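Local structure of Na Glutathione S-transferase 1 (Necator americanus, 2ON7) at residues D89-Q94 with G134-F139; I102-Y107 with E118-E123; P127-F132 with E176-V181; G146-V149 with W155-L158; S161-T166 with P172-G177. The protein probably catalyses the conjugation of glutathione to electrophilic compounds, as other glutathione S-transferases do, in the human hookworm. All blocks are in the same frame, centred on the assembly; numbering follows the deposited sequence.

Contact 1 of 5, residues D89-Q94 with G134-F139; sequences DSLADQ and GFITKF
Leu91 and Phe139 form the tight half of this contact. Leu91 CD2 sits 4.0 Å from the centre of the Phe139 ring and only 13° off its normal, a CH-pi contact over the face, and the same methyl meets Ile136 CD1 at 3.6 Å. The second methyl, CD1, lies 4.1 Å from Phe139 CD2, so both methyls lie over one face of the ring, Leu91 CD2 above its centre and Leu91 CD1 above one side of the rim. A branched leucine suits the place because one tip can serve two neighbours. Ile136 reaches in through its long branch, CG1 being anti to the carbonyl carbon (chi1 -59°).

Toward Gln94 the packing thins. Its amide meets Phe135 through NE2 alone, 3.6 Å from Phe135 CD1, with amide and ring planes 84° apart. Phe135 is partly exposed and packs on Pro47 of the second subunit, while Gln94 OE1 makes a weak hydrogen bond to Gln63 of that subunit. The helix segments run antiparallel with axes 11.5 Å apart, a spacing that large side chains fill. With no hydrogen bond between the two segments, cohesion between them probably comes mainly from dispersion and the burial of apolar groups.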
# COMPACT_ATOMS: atom_id res chain seq x y z
N ASP A 89 -7.02 -6.05 1.84
CA ASP A 89 -6.21 -4.88 1.49
C ASP A 89 -5.72 -4.09 2.69
O ASP A 89 -4.55 -3.75 2.76
CB ASP A 89 -7.01 -3.91 0.60
CG ASP A 89 -7.33 -4.49 -0.75
OD1 ASP A 89 -6.71 -5.48 -1.14
OD2 ASP A 89 -8.19 -3.92 -1.42
N SER A 90 -6.61 -3.83 3.64
CA SER A 90 -6.27 -3.03 4.79
C SER A 90 -5.24 -3.72 5.68
O SER A 90 -4.47 -3.05 6.35
CB SER A 90 -7.53 -2.67 5.60
OG SER A 90 -7.85 -3.68 6.56
N LEU A 91 -5.25 -5.06 5.71
CA LEU A 91 -4.28 -5.82 6.50
C LEU A 91 -2.93 -5.90 5.83
O LEU A 91 -1.92 -6.01 6.47
CB LEU A 91 -4.79 -7.24 6.75
CG LEU A 91 -5.86 -7.43 7.85
CD1 LEU A 91 -6.69 -8.68 7.52
CD2 LEU A 91 -5.21 -7.53 9.23
N ALA A 92 -2.93 -5.88 4.51
CA ALA A 92 -1.74 -6.01 3.75
C ALA A 92 -0.95 -4.72 3.82
O ALA A 92 0.29 -4.77 3.75
CB ALA A 92 -2.10 -6.31 2.31
N ASP A 93 -1.67 -3.59 3.91
CA ASP A 93 -1.12 -2.24 4.07
C ASP A 93 -0.58 -2.00 5.50
O ASP A 93 0.39 -1.24 5.71
CB ASP A 93 -2.21 -1.17 3.80
CG ASP A 93 -2.41 -0.83 2.33
OD1 ASP A 93 -1.63 -1.29 1.45
OD2 ASP A 93 -3.36 -0.05 2.05
N GLN A 94 -1.27 -2.59 6.47
CA GLN A 94 -0.83 -2.52 7.87
C GLN A 94 0.46 -3.29 8.03
O GLN A 94 1.40 -2.80 8.64
CB GLN A 94 -1.90 -3.09 8.83
CG GLN A 94 -1.61 -2.93 10.32
CD GLN A 94 -1.52 -1.48 10.79
OE1 GLN A 94 -2.01 -0.53 10.12
NE2 GLN A 94 -0.91 -1.29 11.97
N GLY A 134 -0.31 -7.43 17.76
CA GLY A 134 -1.45 -7.05 18.58
C GLY A 134 -2.71 -6.98 17.72
O GLY A 134 -3.71 -7.61 18.05
N PHE A 135 -2.63 -6.25 16.61
CA PHE A 135 -3.76 -6.11 15.66
C PHE A 135 -4.08 -7.38 14.89
O PHE A 135 -5.24 -7.77 14.78
CB PHE A 135 -3.51 -4.98 14.67
CG PHE A 135 -3.25 -3.65 15.33
CD1 PHE A 135 -2.16 -2.88 14.95
CD2 PHE A 135 -4.11 -3.17 16.31
CE1 PHE A 135 -1.92 -1.66 15.55
CE2 PHE A 135 -3.89 -1.94 16.91
CZ PHE A 135 -2.78 -1.19 16.54
N ILE A 136 -3.04 -8.01 14.34
CA ILE A 136 -3.21 -9.29 13.67
C ILE A 136 -3.97 -10.28 14.60
O ILE A 136 -4.92 -10.89 14.16
CB ILE A 136 -1.86 -9.86 13.05
CG1 ILE A 136 -1.26 -8.89 12.03
CG2 ILE A 136 -2.05 -11.16 12.34
CD1 ILE A 136 -2.10 -8.64 10.72
N THR A 137 -3.61 -10.39 15.88
CA THR A 137 -4.29 -11.42 16.68
C THR A 137 -5.76 -11.14 17.03
O THR A 137 -6.50 -12.11 17.20
CB THR A 137 -3.46 -12.09 17.85
OG1 THR A 137 -4.12 -11.96 19.13
CG2 THR A 137 -2.00 -11.60 17.91
N LYS A 138 -6.17 -9.86 17.11
CA LYS A 138 -7.60 -9.50 17.17
C LYS A 138 -8.39 -10.05 15.96
O LYS A 138 -9.43 -10.68 16.13
CB LYS A 138 -7.83 -7.98 17.29
CG LYS A 138 -7.26 -7.31 18.54
CD LYS A 138 -7.12 -5.78 18.39
CE LYS A 138 -7.37 -5.04 19.74
NZ LYS A 138 -6.56 -5.53 20.94
N PHE A 139 -7.88 -9.84 14.76
CA PHE A 139 -8.45 -10.51 13.57
C PHE A 139 -8.53 -12.05 13.66
O PHE A 139 -9.53 -12.66 13.28
CB PHE A 139 -7.73 -10.06 12.28
CG PHE A 139 -8.24 -8.74 11.75
CD1 PHE A 139 -7.76 -7.53 12.27
CD2 PHE A 139 -9.19 -8.70 10.73
CE1 PHE A 139 -8.24 -6.32 11.80
CE2 PHE A 139 -9.65 -7.48 10.22
CZ PHE A 139 -9.16 -6.29 10.76

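Contact 2 of 5, residues I102-Y107 with E118-E123; sequences IKSFFY and EQLKKE
Phe105 brings its ring obliquely up to the backbone of the facing helix, with CD1 3.8 Å from both Leu120 O and Lys121 N. Its CE1 meets Lys121 CB at 4.1 Å, and the two side chains run side by side in the same direction. Leu120 answers from the other helix: its CB is 4.1 Å from Phe105 CD1, while its CD1 methyl rests 3.9 Å from Ser104 O. Small Ser104 leaves room for the leucine fork, and the CA atoms of Phe105 and Leu120 come within 5.5 Å.

The phenylalanine gets there because CG is anti to the backbone N (chi1 170°), which carries the ring across to the neighbouring helix. Lys121 contributes its aliphatic root and then turns away; its NZ forms a salt bridge with Glu118 OE1 at 2.6 Å, approaching from above the carboxylate plane, so the charge stays clear of the apolar patch. Farther out, Leu125, Met167 and Val171 pack against the Phe105 ring, and Thr108 OG1 hydrogen-bonds to Ser104 O. Helix 82-109 is kinked at Ser104 and Phe105.

The segment axes pass 9.4 Å apart at 154°. This is an antiparallel helical hairpin near its connecting loop, formed by the first two long helices of the all-helical C-terminal domain of glutathione S-transferases.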
# COMPACT_ATOMS: atom_id res chain seq x y z
N ILE A 102 10.40 -1.63 10.37
CA ILE A 102 11.50 -2.57 10.67
C ILE A 102 12.62 -2.65 9.62
O ILE A 102 13.61 -3.31 9.84
CB ILE A 102 10.96 -4.00 11.02
CG1 ILE A 102 10.79 -4.85 9.76
CG2 ILE A 102 9.65 -3.91 11.87
CD1 ILE A 102 10.43 -6.31 10.03
N LYS A 103 12.41 -2.01 8.47
CA LYS A 103 13.39 -1.91 7.38
C LYS A 103 14.87 -1.79 7.85
O LYS A 103 15.75 -2.42 7.28
CB LYS A 103 13.02 -0.72 6.49
CG LYS A 103 13.50 -0.82 5.08
CD LYS A 103 12.74 0.18 4.21
CE LYS A 103 13.41 0.32 2.85
NZ LYS A 103 13.40 -0.98 2.11
N SER A 104 15.14 -1.00 8.88
CA SER A 104 16.46 -0.92 9.45
C SER A 104 16.94 -2.18 10.21
O SER A 104 18.15 -2.45 10.26
CB SER A 104 16.58 0.31 10.36
OG SER A 104 15.79 0.14 11.51
N PHE A 105 16.03 -2.92 10.85
CA PHE A 105 16.43 -4.19 11.44
C PHE A 105 16.75 -5.26 10.39
O PHE A 105 17.83 -5.84 10.40
CB PHE A 105 15.40 -4.75 12.42
CG PHE A 105 15.71 -6.15 12.84
CD1 PHE A 105 16.66 -6.39 13.84
CD2 PHE A 105 15.14 -7.23 12.17
CE1 PHE A 105 17.00 -7.70 14.21
CE2 PHE A 105 15.47 -8.53 12.51
CZ PHE A 105 16.41 -8.77 13.54
N PHE A 106 15.76 -5.51 9.50
CA PHE A 106 15.82 -6.52 8.44
C PHE A 106 17.06 -6.42 7.56
O PHE A 106 17.80 -7.39 7.41
CB PHE A 106 14.56 -6.42 7.58
CG PHE A 106 14.29 -7.63 6.74
CD1 PHE A 106 14.64 -7.65 5.38
CD2 PHE A 106 13.68 -8.77 7.30
CE1 PHE A 106 14.39 -8.78 4.59
CE2 PHE A 106 13.41 -9.90 6.50
CZ PHE A 106 13.76 -9.91 5.15
N TYR A 107 17.29 -5.24 6.99
CA TYR A 107 18.45 -4.98 6.12
C TYR A 107 19.81 -5.15 6.82
O TYR A 107 20.81 -5.43 6.16
CB TYR A 107 18.31 -3.61 5.43
CG TYR A 107 17.32 -3.65 4.27
CD1 TYR A 107 17.75 -3.58 2.94
CD2 TYR A 107 15.96 -3.82 4.51
CE1 TYR A 107 16.83 -3.63 1.88
CE2 TYR A 107 15.04 -3.89 3.46
CZ TYR A 107 15.47 -3.80 2.14
OH TYR A 107 14.53 -3.87 1.12
N GLU A 118 21.33 -7.10 17.97
CA GLU A 118 20.61 -7.23 19.24
C GLU A 118 19.95 -5.90 19.67
O GLU A 118 18.83 -5.89 20.21
CB GLU A 118 21.55 -7.78 20.32
CG GLU A 118 20.93 -8.87 21.22
CD GLU A 118 20.69 -10.20 20.50
OE1 GLU A 118 19.61 -10.80 20.69
OE2 GLU A 118 21.60 -10.65 19.76
N GLN A 119 20.66 -4.80 19.40
CA GLN A 119 20.19 -3.44 19.70
C GLN A 119 19.06 -3.00 18.78
O GLN A 119 18.06 -2.44 19.23
CB GLN A 119 21.37 -2.46 19.65
CG GLN A 119 22.21 -2.37 20.96
CD GLN A 119 23.37 -3.39 21.06
OE1 GLN A 119 24.53 -3.01 21.26
NE2 GLN A 119 23.05 -4.68 20.93
N LEU A 120 19.23 -3.23 17.47
CA LEU A 120 18.13 -3.01 16.52
C LEU A 120 16.94 -3.98 16.71
O LEU A 120 15.83 -3.67 16.30
CB LEU A 120 18.63 -2.98 15.06
CG LEU A 120 19.60 -1.86 14.63
CD1 LEU A 120 20.45 -2.28 13.42
CD2 LEU A 120 18.86 -0.58 14.34
N LYS A 121 17.16 -5.13 17.34
CA LYS A 121 16.06 -6.00 17.74
C LYS A 121 15.23 -5.36 18.82
O LYS A 121 14.02 -5.19 18.64
CB LYS A 121 16.54 -7.36 18.22
CG LYS A 121 15.42 -8.38 18.44
CD LYS A 121 15.92 -9.79 18.24
CE LYS A 121 17.29 -9.96 18.88
NZ LYS A 121 17.68 -11.38 19.02
N LYS A 122 15.88 -5.02 19.92
CA LYS A 122 15.27 -4.32 21.06
C LYS A 122 14.49 -3.07 20.68
O LYS A 122 13.28 -3.01 20.93
CB LYS A 122 16.31 -3.97 22.12
CG LYS A 122 16.25 -4.91 23.31
CD LYS A 122 17.58 -4.99 24.07
CE LYS A 122 17.95 -6.46 24.32
NZ LYS A 122 17.90 -7.28 23.03
N GLU A 123 15.17 -2.10 20.07
CA GLU A 123 14.62 -0.75 19.85
C GLU A 123 13.71 -0.56 18.60
O GLU A 123 12.94 0.41 18.54
CB GLU A 123 15.75 0.30 19.88
CG GLU A 123 16.33 0.58 21.29
CD GLU A 123 17.57 1.48 21.26
OE1 GLU A 123 17.79 2.24 22.23
OE2 GLU A 123 18.33 1.43 20.26

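Contact 3 of 5, residues P127-F132 with E176-V181; sequences PARDKF and EGYPEV
Tyr178 points its ring at the adjoining Arg129 and Asp130 and meets each in a different way. Its CE1 carbon stands over the centre of the Arg129 guanidinium, 4.0 Å from Arg129 CZ, but the two planes are 65° apart. The ring therefore stands steeply over the cation instead of stacking flat on it. Asp130 crosses the tyrosine at about a right angle, with OD1 at the ring edge and near its plane. There Tyr178 OH donates a hydrogen bond to Asp130 OD1 at 3.1 Å, arriving 53° above the carboxylate plane.

The same oxygen is gripped a second time. Arg129 NH2 forms a salt bridge of 2.6 Å with Asp130 OD1, which accepts through its syn lone pair, and Arg129 NE adds a weak bond. A bend at chi3 (68°) folds the arginine back toward its neighbour in sequence and turns one guanidinium face to Tyr178. Arginine suits the spot because its flat cation can turn N-H donors to the aspartate, though somewhat out of plane, and a face to the tyrosine; tyrosine supplies both the aromatic carbon and the hydroxyl. The positive charge beside Asp130 would probably favour its ionised form.

Arg129 NH1 also hydrogen-bonds to Phe174 O in the loop before helix 179-189. Tyr178 occupies the N-cap position of that helix, and its ring continues along helix 117-141, edge-to-face with Phe133 and against Thr137. The contact thus pins the start of helix 179-189 to the partly exposed flank of helix 117-141, in the C-terminal domain.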
# COMPACT_ATOMS: atom_id res chain seq x y z
N PRO A 127 9.22 -3.71 19.44
CA PRO A 127 8.09 -2.77 19.37
C PRO A 127 7.21 -2.94 18.11
O PRO A 127 6.05 -3.36 18.23
CB PRO A 127 8.78 -1.39 19.39
CG PRO A 127 10.04 -1.63 20.17
CD PRO A 127 10.48 -3.04 19.87
N ALA A 128 7.75 -2.63 16.94
CA ALA A 128 7.01 -2.75 15.70
C ALA A 128 6.20 -4.06 15.57
O ALA A 128 5.12 -4.08 14.98
CB ALA A 128 7.97 -2.62 14.49
N ARG A 129 6.73 -5.15 16.09
CA ARG A 129 6.11 -6.46 15.92
C ARG A 129 4.93 -6.62 16.88
O ARG A 129 3.96 -7.32 16.58
CB ARG A 129 7.14 -7.56 16.16
CG ARG A 129 6.50 -8.87 16.45
CD ARG A 129 7.29 -9.74 17.34
NE ARG A 129 7.35 -9.19 18.67
CZ ARG A 129 7.76 -9.85 19.75
NH1 ARG A 129 8.17 -11.12 19.66
NH2 ARG A 129 7.75 -9.23 20.91
N ASP A 130 5.06 -5.98 18.04
CA ASP A 130 4.08 -6.01 19.11
C ASP A 130 2.82 -5.29 18.66
O ASP A 130 1.69 -5.75 18.84
CB ASP A 130 4.63 -5.35 20.38
CG ASP A 130 5.78 -6.15 21.03
OD1 ASP A 130 6.01 -7.33 20.70
OD2 ASP A 130 6.47 -5.58 21.88
N LYS A 131 3.02 -4.14 18.04
CA LYS A 131 1.87 -3.44 17.54
C LYS A 131 1.25 -4.29 16.44
O LYS A 131 0.07 -4.60 16.51
CB LYS A 131 2.24 -2.05 17.02
CG LYS A 131 1.04 -1.25 16.53
CD LYS A 131 1.43 0.20 16.22
CE LYS A 131 2.10 0.30 14.86
NZ LYS A 131 2.58 1.68 14.63
N PHE A 132 2.06 -4.72 15.47
CA PHE A 132 1.51 -5.45 14.34
C PHE A 132 0.77 -6.72 14.75
O PHE A 132 -0.37 -6.95 14.33
CB PHE A 132 2.57 -5.73 13.28
CG PHE A 132 2.05 -6.49 12.08
CD1 PHE A 132 2.69 -7.66 11.67
CD2 PHE A 132 0.93 -6.03 11.38
CE1 PHE A 132 2.24 -8.38 10.58
CE2 PHE A 132 0.47 -6.73 10.25
CZ PHE A 132 1.13 -7.91 9.87
N GLU A 176 6.92 -15.51 20.25
CA GLU A 176 6.84 -15.72 21.70
C GLU A 176 5.51 -15.34 22.37
O GLU A 176 4.86 -16.18 23.01
CB GLU A 176 8.05 -15.07 22.42
CG GLU A 176 9.22 -16.03 22.66
CD GLU A 176 10.22 -15.60 23.79
OE1 GLU A 176 10.20 -14.46 24.29
OE2 GLU A 176 11.07 -16.42 24.16
N GLY A 177 5.09 -14.09 22.25
CA GLY A 177 3.88 -13.68 23.00
C GLY A 177 2.59 -13.83 22.22
O GLY A 177 1.59 -13.24 22.56
N TYR A 178 2.62 -14.62 21.14
CA TYR A 178 1.53 -14.64 20.16
C TYR A 178 1.25 -16.08 19.68
O TYR A 178 1.71 -16.51 18.62
CB TYR A 178 1.85 -13.64 19.04
CG TYR A 178 2.23 -12.26 19.59
CD1 TYR A 178 3.57 -11.96 19.96
CD2 TYR A 178 1.25 -11.26 19.79
CE1 TYR A 178 3.91 -10.70 20.51
CE2 TYR A 178 1.58 -10.01 20.32
CZ TYR A 178 2.89 -9.73 20.67
OH TYR A 178 3.18 -8.49 21.18
N PRO A 179 0.48 -16.85 20.48
CA PRO A 179 0.18 -18.21 20.06
C PRO A 179 -0.70 -18.29 18.79
O PRO A 179 -0.43 -19.10 17.92
CB PRO A 179 -0.47 -18.86 21.30
CG PRO A 179 -0.82 -17.73 22.21
CD PRO A 179 -0.15 -16.48 21.76
N GLU A 180 -1.72 -17.44 18.69
CA GLU A 180 -2.60 -17.37 17.49
C GLU A 180 -1.86 -17.14 16.15
O GLU A 180 -2.18 -17.77 15.14
CB GLU A 180 -3.66 -16.27 17.66
CG GLU A 180 -4.59 -16.47 18.83
CD GLU A 180 -3.95 -16.05 20.13
OE1 GLU A 180 -3.06 -15.17 20.10
OE2 GLU A 180 -4.31 -16.63 21.16
N VAL A 181 -0.92 -16.19 16.15
CA VAL A 181 -0.12 -15.90 14.96
C VAL A 181 0.68 -17.13 14.52
O VAL A 181 0.73 -17.46 13.35
CB VAL A 181 0.83 -14.69 15.22
CG1 VAL A 181 1.83 -14.55 14.10
CG2 VAL A 181 0.05 -13.43 15.45

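Contact 4 of 5, residues G146-V149 with W155-L158; sequences GFLV and WVDL
Asp157 and Leu148 supply the polar link, a hydrogen bond from Leu148 N to Asp157 OD2 of 3.0 Å. It is nearly straight, at 170°, and uses the syn lone pair of the carboxylate. The other oxygen, OD1, accepts from Thr154 N, so both oxygens of this buried carboxylate receive backbone N-H groups. Aspartate suits the place because its short side chain, with CG anti to the carbonyl carbon (chi1 -67°), can offer one oxygen to the loop and the other to the start of its own helix. The bond to Thr154, three residues back, is consistent with the Ser/Thr-X-X-Asp capping box known at this point in glutathione S-transferases. Beside the polar pair, the side chains of Leu148 and Asp157 pass in opposite directions in van der Waals contact, Leu148 CB lying 3.4 Å from Asp157 OD2.

One aromatic contact accompanies it. Phe147 turns its ring edge to the carboxylate, with CD2 3.6 Å from Asp157 OD1 and the two planes 59° apart. The positively polarised C-H rim of the ring thus faces the anionic oxygen, while Lys187 makes a cation-pi contact with the same ring.

The rest is apolar. Leu148 CD1 meets Val156 CB at 4.1 Å, the two side chains crossing at about a right angle, and Val149 CG1 lies 4.3 Å from Val156 CG2.

Together these contacts hold the loop after helix 117-141 against the first turn of helix 155-168. Val149 also touches helix 82-109, and Phe147 and Leu148 reach helix 179-189, while Trp155 packs among helices 16-25, 64-75 and 82-109.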
# COMPACT_ATOMS: atom_id res chain seq x y z
N GLY A 146 -9.57 -19.63 11.36
CA GLY A 146 -8.13 -19.43 11.39
C GLY A 146 -7.56 -18.58 10.24
O GLY A 146 -6.36 -18.34 10.21
N PHE A 147 -8.38 -18.17 9.28
CA PHE A 147 -7.94 -17.29 8.17
C PHE A 147 -8.20 -15.86 8.60
O PHE A 147 -9.19 -15.60 9.30
CB PHE A 147 -8.73 -17.54 6.89
CG PHE A 147 -8.54 -18.90 6.30
CD1 PHE A 147 -9.53 -19.88 6.47
CD2 PHE A 147 -7.41 -19.20 5.54
CE1 PHE A 147 -9.38 -21.18 5.91
CE2 PHE A 147 -7.25 -20.45 4.97
CZ PHE A 147 -8.26 -21.46 5.16
N LEU A 148 -7.35 -14.95 8.17
CA LEU A 148 -7.40 -13.52 8.56
C LEU A 148 -8.68 -12.76 8.20
O LEU A 148 -9.13 -11.90 8.97
CB LEU A 148 -6.16 -12.78 8.02
CG LEU A 148 -4.80 -13.01 8.72
CD1 LEU A 148 -3.73 -12.39 7.89
CD2 LEU A 148 -4.80 -12.44 10.12
N VAL A 149 -9.27 -13.06 7.04
CA VAL A 149 -10.59 -12.50 6.66
C VAL A 149 -11.50 -13.55 6.05
O VAL A 149 -11.07 -14.32 5.20
CB VAL A 149 -10.51 -11.14 5.81
CG1 VAL A 149 -9.14 -10.87 5.28
CG2 VAL A 149 -11.58 -11.02 4.73
N TRP A 155 -4.89 -13.64 -0.13
CA TRP A 155 -3.46 -13.32 -0.28
C TRP A 155 -2.74 -12.76 0.95
O TRP A 155 -1.53 -12.94 1.05
CB TRP A 155 -3.20 -12.40 -1.52
CG TRP A 155 -3.82 -11.02 -1.53
CD1 TRP A 155 -5.12 -10.70 -1.82
CD2 TRP A 155 -3.14 -9.76 -1.33
NE1 TRP A 155 -5.29 -9.33 -1.76
CE2 TRP A 155 -4.09 -8.74 -1.47
CE3 TRP A 155 -1.81 -9.41 -1.03
CZ2 TRP A 155 -3.76 -7.38 -1.30
CZ3 TRP A 155 -1.47 -8.06 -0.88
CH2 TRP A 155 -2.45 -7.05 -1.03
N VAL A 156 -3.42 -12.04 1.86
CA VAL A 156 -2.73 -11.61 3.10
C VAL A 156 -2.27 -12.78 3.97
O VAL A 156 -1.22 -12.70 4.59
CB VAL A 156 -3.55 -10.77 4.11
CG1 VAL A 156 -3.06 -9.35 4.17
CG2 VAL A 156 -5.02 -10.96 4.00
N ASP A 157 -3.09 -13.82 4.07
CA ASP A 157 -2.69 -15.05 4.77
C ASP A 157 -1.22 -15.46 4.42
O ASP A 157 -0.43 -15.83 5.28
CB ASP A 157 -3.71 -16.16 4.46
CG ASP A 157 -5.10 -15.87 5.08
OD1 ASP A 157 -6.14 -16.00 4.40
OD2 ASP A 157 -5.14 -15.47 6.28
N LEU A 158 -0.86 -15.31 3.15
CA LEU A 158 0.43 -15.73 2.60
C LEU A 158 1.52 -14.76 2.95
O LEU A 158 2.59 -15.16 3.41
CB LEU A 158 0.32 -15.86 1.08
CG LEU A 158 -0.83 -16.63 0.46
CD1 LEU A 158 -0.80 -16.37 -1.05
CD2 LEU A 158 -0.68 -18.13 0.75

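Contact 5 of 5, residues S161-T166 with P172-G177; sequences SEHNAT and PEFLEG
Asn164 presents its amide to Phe174 and Leu175. From the helix, its CB comes 4.3 Å from Leu175 CD2. One bond farther, CG approaches that same methyl at 4.2 Å, the two side chains crossing at a slant. At the tip the amide divides: ND2 goes to the edge of the Phe174 ring, 4.0 Å from CE2 and in the ring plane, while OD1 lies on the side of Val181 in helix 179-189. Amide and ring planes are 65° apart, and the contact is van der Waals in kind. CG lies anti to the carbonyl carbon (chi1 -68°), which sends the amide between loop and helix. Asparagine is short and flat enough to fit here, its N-H end meeting the C-H edge of Phe174.

Phe174 and Leu175 are the central residues of a type I beta turn from Glu173 to Glu176, in the loop joining helix 155-168 to helix 179-189 of the glutathione S-transferase C-terminal domain. The turn drives both side chains inward. Phe174 packs among Tyr98, Leu125, Phe133 and Met167, and Leu175 against Phe133 and Leu168; such large apolar residues plug the loop into the helical core.

Elsewhere on the same helix, Glu162 forms salt bridges with Arg12, Arg189 and Arg201. Around Asn164 itself, Val181 and Met185 of helix 179-189 and Phe133 of helix 117-141 complete the surroundings.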
# COMPACT_ATOMS: atom_id res chain seq x y z
N SER A 161 1.93 -15.28 6.91
CA SER A 161 2.50 -16.59 7.22
C SER A 161 3.96 -16.72 6.69
O SER A 161 4.86 -17.06 7.42
CB SER A 161 1.60 -17.71 6.74
OG SER A 161 1.51 -17.72 5.36
N GLU A 162 4.19 -16.42 5.42
CA GLU A 162 5.53 -16.45 4.85
C GLU A 162 6.55 -15.51 5.54
O GLU A 162 7.72 -15.85 5.71
CB GLU A 162 5.44 -16.14 3.34
CG GLU A 162 6.80 -15.93 2.64
CD GLU A 162 7.64 -17.20 2.68
OE1 GLU A 162 7.09 -18.30 2.41
OE2 GLU A 162 8.84 -17.08 2.98
N HIS A 163 6.13 -14.32 5.92
CA HIS A 163 7.04 -13.44 6.64
C HIS A 163 7.46 -13.99 8.00
O HIS A 163 8.63 -13.93 8.35
CB HIS A 163 6.46 -12.04 6.80
CG HIS A 163 7.34 -11.12 7.57
ND1 HIS A 163 7.10 -10.78 8.89
CD2 HIS A 163 8.48 -10.48 7.22
CE1 HIS A 163 8.03 -9.95 9.31
NE2 HIS A 163 8.89 -9.75 8.32
N ASN A 164 6.51 -14.55 8.74
CA ASN A 164 6.78 -15.13 10.04
C ASN A 164 7.77 -16.29 9.97
O ASN A 164 8.70 -16.39 10.77
CB ASN A 164 5.45 -15.56 10.68
CG ASN A 164 4.58 -14.38 11.04
OD1 ASN A 164 3.38 -14.53 11.37
ND2 ASN A 164 5.19 -13.18 11.02
N ALA A 165 7.56 -17.13 8.96
CA ALA A 165 8.40 -18.27 8.69
C ALA A 165 9.83 -17.79 8.44
O ALA A 165 10.75 -18.19 9.13
CB ALA A 165 7.84 -18.99 7.51
N THR A 166 10.01 -16.87 7.49
CA THR A 166 11.31 -16.19 7.27
C THR A 166 11.93 -15.60 8.57
O THR A 166 13.09 -15.90 8.88
CB THR A 166 11.15 -15.08 6.20
OG1 THR A 166 10.76 -15.67 4.96
CG2 THR A 166 12.46 -14.28 6.02
N PRO A 172 14.68 -16.57 16.42
CA PRO A 172 14.05 -17.82 16.89
C PRO A 172 12.84 -17.64 17.83
O PRO A 172 11.92 -18.46 17.81
CB PRO A 172 15.22 -18.57 17.60
CG PRO A 172 16.29 -17.53 17.85
CD PRO A 172 16.14 -16.56 16.69
N GLU A 173 12.83 -16.59 18.65
CA GLU A 173 11.71 -16.30 19.56
C GLU A 173 10.75 -15.21 19.06
O GLU A 173 10.23 -14.42 19.86
CB GLU A 173 12.20 -15.95 20.96
CG GLU A 173 13.66 -15.55 21.02
CD GLU A 173 13.95 -14.25 20.31
OE1 GLU A 173 14.73 -14.24 19.32
OE2 GLU A 173 13.40 -13.25 20.75
N PHE A 174 10.48 -15.20 17.75
CA PHE A 174 9.68 -14.13 17.15
C PHE A 174 8.18 -14.18 17.53
O PHE A 174 7.52 -13.14 17.67
CB PHE A 174 9.88 -14.09 15.63
CG PHE A 174 9.40 -12.83 15.00
CD1 PHE A 174 9.88 -11.60 15.45
CD2 PHE A 174 8.48 -12.86 13.95
CE1 PHE A 174 9.44 -10.43 14.87
CE2 PHE A 174 8.05 -11.69 13.35
CZ PHE A 174 8.50 -10.48 13.82
N LEU A 175 7.68 -15.39 17.73
CA LEU A 175 6.25 -15.58 17.93
C LEU A 175 5.93 -15.78 19.41
O LEU A 175 4.81 -16.14 19.76
CB LEU A 175 5.77 -16.75 17.10
CG LEU A 175 6.14 -16.63 15.62
CD1 LEU A 175 5.43 -17.73 14.85
CD2 LEU A 175 5.81 -15.23 14.96
N GLU A 176 6.92 -15.51 20.25
CA GLU A 176 6.84 -15.72 21.70
C GLU A 176 5.51 -15.34 22.37
O GLU A 176 4.86 -16.18 23.01
CB GLU A 176 8.05 -15.07 22.42
CG GLU A 176 9.22 -16.03 22.66
CD GLU A 176 10.22 -15.60 23.79
OE1 GLU A 176 10.20 -14.46 24.29
OE2 GLU A 176 11.07 -16.42 24.16
N GLY A 177 5.09 -14.09 22.25
CA GLY A 177 3.88 -13.68 23.00
C GLY A 177 2.59 -13.83 22.22
O GLY A 177 1.59 -13.24 22.56

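From the N terminus, contact 1 opens on helix 82-109 and closes on helix 117-141, and contact 2 lies within that loop, joining the same two helices nearer their connection; their centres are 21 Å apart. Contact 3 starts before contact 1 has closed and runs on to the beginning of helix 179-189, so the two cross, and Thr137 of contact 1 packs on Tyr178 and Val181 of contact 3. Within the span of contact 3, contact 4 closes a short loop onto helix 155-168. Contact 5 then follows in series, and shares Glu176 and Gly177 with contact 3. Together the five tie four helices of the C-terminal domain and their linking loops into one bundle.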